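Local coordinates for PUA domain-containing protein (Archaeoglobus fulgidus DSM 4304, PDB 2Q07), which probably binds RNA and belongs to the archaeosine synthase type 1 family of tRNA modification, this chain being its C-terminal part with the PUA domain, at residues 23-28 against 72-77. Numbering follows the deposited sequence.
Sequences ECYKPF and PREFEL
Pro72 lies over one face of the Tyr25 ring, its CG 4.2 Å from the ring centroid and 14° off the normal, a CH-pi contact displaced toward the rim. Pro72 CB comes closer still, 3.6 Å from Tyr25 CE1, while CG of Pro27 sits over the opposite face, so the phenol is held between two prolines. Tyr25 starts out neither toward nor away from residues 72-77, and chi1 of -171°, which sets CG opposite the backbone N, lets the end of the ring come nearer.

The other apolar contacts belong to Phe75. Its CZ points edge-on at the turn where the chain leaves the helix, 4.0 Å from Tyr25 N and 4.3 Å from Cys24 CB.

No direct hydrogen bond joins the segments; water does that work at Glu74. One water lies in the plane of the Tyr25 ring, 2.7 Å from Tyr25 OH, and also bonds Glu74 OE1. A second bridges Lys26 O and Glu74 OE2, so each carboxylate oxygen is tied to residues 23-28 through solvent. Phe28 turns its ring edge to the same carboxylate, CE2 3.8 Å from Glu74 OE2 with the planes 62° apart. Were Tyr25 replaced by an alanine, Pro72 would probably be left facing a gap and the first water would lose its phenol partner.

Within the DUF5591 region, the contact joins the end of helix 16-24 to the 3-10 turn after edge strand 70-72. Helix 168-181 packs here through His175, edge-to-face with Phe75, and Phe107 of helix 94-111 meets Tyr25 edge-to-face.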
loop_
_atom_site.group_PDB
_atom_site.type_symbol
_atom_site.label_atom_id
_atom_site.label_comp_id
_atom_site.label_asym_id
_atom_site.label_seq_id
_atom_site.Cartn_x
_atom_site.Cartn_y
_atom_site.Cartn_z
ATOM N N GLU A 23 10.382 0.892 -2.463
ATOM C CA GLU A 23 11.273 -0.154 -1.973
ATOM C C GLU A 23 10.528 -1.418 -1.548
ATOM O O GLU A 23 11.124 -2.488 -1.457
ATOM C CB GLU A 23 12.178 0.365 -0.838
ATOM C CG GLU A 23 11.495 0.823 0.427
ATOM C CD GLU A 23 12.499 1.290 1.487
ATOM O OE1 GLU A 23 13.353 0.478 1.907
ATOM O OE2 GLU A 23 12.439 2.471 1.899
ATOM N N CYS A 24 9.220 -1.303 -1.329
ATOM C CA CYS A 24 8.415 -2.452 -0.914
ATOM C C CYS A 24 7.643 -3.097 -2.068
ATOM O O CYS A 24 7.042 -4.159 -1.901
ATOM C CB CYS A 24 7.426 -2.033 0.183
ATOM S SG CYS A 24 8.211 -1.311 1.656
ATOM N N TYR A 25 7.680 -2.457 -3.232
ATOM C CA TYR A 25 6.959 -2.921 -4.417
ATOM C C TYR A 25 7.465 -4.239 -4.995
ATOM O O TYR A 25 8.595 -4.322 -5.459
ATOM C CB TYR A 25 7.020 -1.830 -5.488
ATOM C CG TYR A 25 6.142 -2.059 -6.693
ATOM C CD1 TYR A 25 4.870 -2.626 -6.563
ATOM C CD2 TYR A 25 6.563 -1.670 -7.962
ATOM C CE1 TYR A 25 4.041 -2.799 -7.674
ATOM C CE2 TYR A 25 5.748 -1.836 -9.074
ATOM C CZ TYR A 25 4.490 -2.400 -8.927
ATOM O OH TYR A 25 3.684 -2.564 -10.029
ATOM N N LYS A 26 6.630 -5.272 -4.966
ATOM C CA LYS A 26 7.037 -6.565 -5.525
ATOM C C LYS A 26 5.982 -7.153 -6.457
ATOM O O LYS A 26 5.002 -7.747 -6.015
ATOM C CB LYS A 26 7.367 -7.558 -4.406
ATOM C CG LYS A 26 8.366 -7.008 -3.392
ATOM C CD LYS A 26 8.824 -8.076 -2.407
ATOM C CE LYS A 26 9.614 -7.461 -1.259
ATOM N NZ LYS A 26 8.774 -6.511 -0.447
ATOM N N PRO A 27 6.179 -6.990 -7.770
ATOM C CA PRO A 27 5.265 -7.492 -8.804
ATOM C C PRO A 27 5.122 -9.013 -8.802
ATOM O O PRO A 27 5.961 -9.732 -8.260
ATOM C CB PRO A 27 5.904 -6.993 -10.100
ATOM C CG PRO A 27 6.604 -5.741 -9.675
ATOM C CD PRO A 27 7.240 -6.162 -8.373
ATOM N N PHE A 28 4.045 -9.495 -9.412
ATOM C CA PHE A 28 3.799 -10.925 -9.525
ATOM C C PHE A 28 3.634 -11.276 -11.006
ATOM O O PHE A 28 3.399 -12.434 -11.363
ATOM C CB PHE A 28 2.539 -11.308 -8.747
ATOM C CG PHE A 28 1.297 -10.594 -9.208
ATOM C CD1 PHE A 28 0.603 -11.025 -10.342
ATOM C CD2 PHE A 28 0.816 -9.495 -8.508
ATOM C CE1 PHE A 28 -0.553 -10.374 -10.764
ATOM C CE2 PHE A 28 -0.341 -8.833 -8.920
ATOM C CZ PHE A 28 -1.029 -9.272 -10.048
ATOM N N PRO A 72 0.631 1.993 -7.203
ATOM C CA PRO A 72 0.516 0.591 -7.586
ATOM C C PRO A 72 -0.749 0.113 -6.863
ATOM O O PRO A 72 -1.006 0.506 -5.719
ATOM C CB PRO A 72 1.785 -0.032 -6.999
ATOM C CG PRO A 72 2.785 1.093 -7.136
ATOM C CD PRO A 72 1.981 2.291 -6.682
ATOM N N ARG A 73 -1.538 -0.713 -7.524
ATOM C CA ARG A 73 -2.770 -1.210 -6.928
ATOM C C ARG A 73 -2.590 -1.750 -5.501
ATOM O O ARG A 73 -3.495 -1.645 -4.672
ATOM C CB ARG A 73 -3.367 -2.295 -7.819
ATOM C CG ARG A 73 -4.555 -3.028 -7.204
ATOM C CD ARG A 73 -5.757 -2.960 -8.117
ATOM N NE ARG A 73 -6.436 -1.678 -8.008
ATOM C CZ ARG A 73 -7.154 -1.115 -8.974
ATOM N NH1 ARG A 73 -7.296 -1.709 -10.153
ATOM N NH2 ARG A 73 -7.744 0.046 -8.744
ATOM N N GLU A 74 -1.414 -2.303 -5.218
ATOM C CA GLU A 74 -1.122 -2.883 -3.902
ATOM C C GLU A 74 -1.078 -1.890 -2.749
ATOM O O GLU A 74 -1.163 -2.284 -1.588
ATOM C CB GLU A 74 0.204 -3.643 -3.944
ATOM C CG GLU A 74 0.206 -4.880 -4.843
ATOM C CD GLU A 74 0.309 -4.561 -6.328
ATOM O OE1 GLU A 74 0.427 -3.377 -6.707
ATOM O OE2 GLU A 74 0.280 -5.514 -7.123
ATOM N N PHE A 75 -0.936 -0.607 -3.059
ATOM C CA PHE A 75 -0.874 0.408 -2.020
ATOM C C PHE A 75 -2.108 1.306 -2.026
ATOM O O PHE A 75 -2.149 2.299 -1.309
ATOM C CB PHE A 75 0.376 1.282 -2.205
ATOM C CG PHE A 75 1.675 0.511 -2.254
ATOM C CD1 PHE A 75 2.384 0.393 -3.447
ATOM C CD2 PHE A 75 2.197 -0.083 -1.101
ATOM C CE1 PHE A 75 3.593 -0.301 -3.497
ATOM C CE2 PHE A 75 3.409 -0.780 -1.137
ATOM C CZ PHE A 75 4.111 -0.888 -2.341
ATOM N N GLU A 76 -3.120 0.959 -2.814
ATOM C CA GLU A 76 -4.295 1.822 -2.914
ATOM C C GLU A 76 -5.153 1.956 -1.650
ATOM O O GLU A 76 -6.119 2.704 -1.643
ATOM C CB GLU A 76 -5.163 1.403 -4.111
ATOM C CG GLU A 76 -6.273 0.432 -3.808
ATOM C CD GLU A 76 -7.270 0.322 -4.960
ATOM O OE1 GLU A 76 -8.408 -0.118 -4.706
ATOM O OE2 GLU A 76 -6.919 0.665 -6.116
ATOM N N LEU A 77 -4.786 1.259 -0.579
ATOM C CA LEU A 77 -5.542 1.332 0.673
ATOM C C LEU A 77 -4.812 2.137 1.752
ATOM O O LEU A 77 -5.371 2.432 2.807
ATOM C CB LEU A 77 -5.850 -0.080 1.186
ATOM C CG LEU A 77 -7.279 -0.598 0.940
ATOM C CD1 LEU A 77 -7.832 -0.075 -0.376
ATOM C CD2 LEU A 77 -7.276 -2.120 0.967
HETATM O O HOH W 1 1.154 -3.242 -9.454
HETATM O O HOH W 2 2.117 -7.339 -6.395
#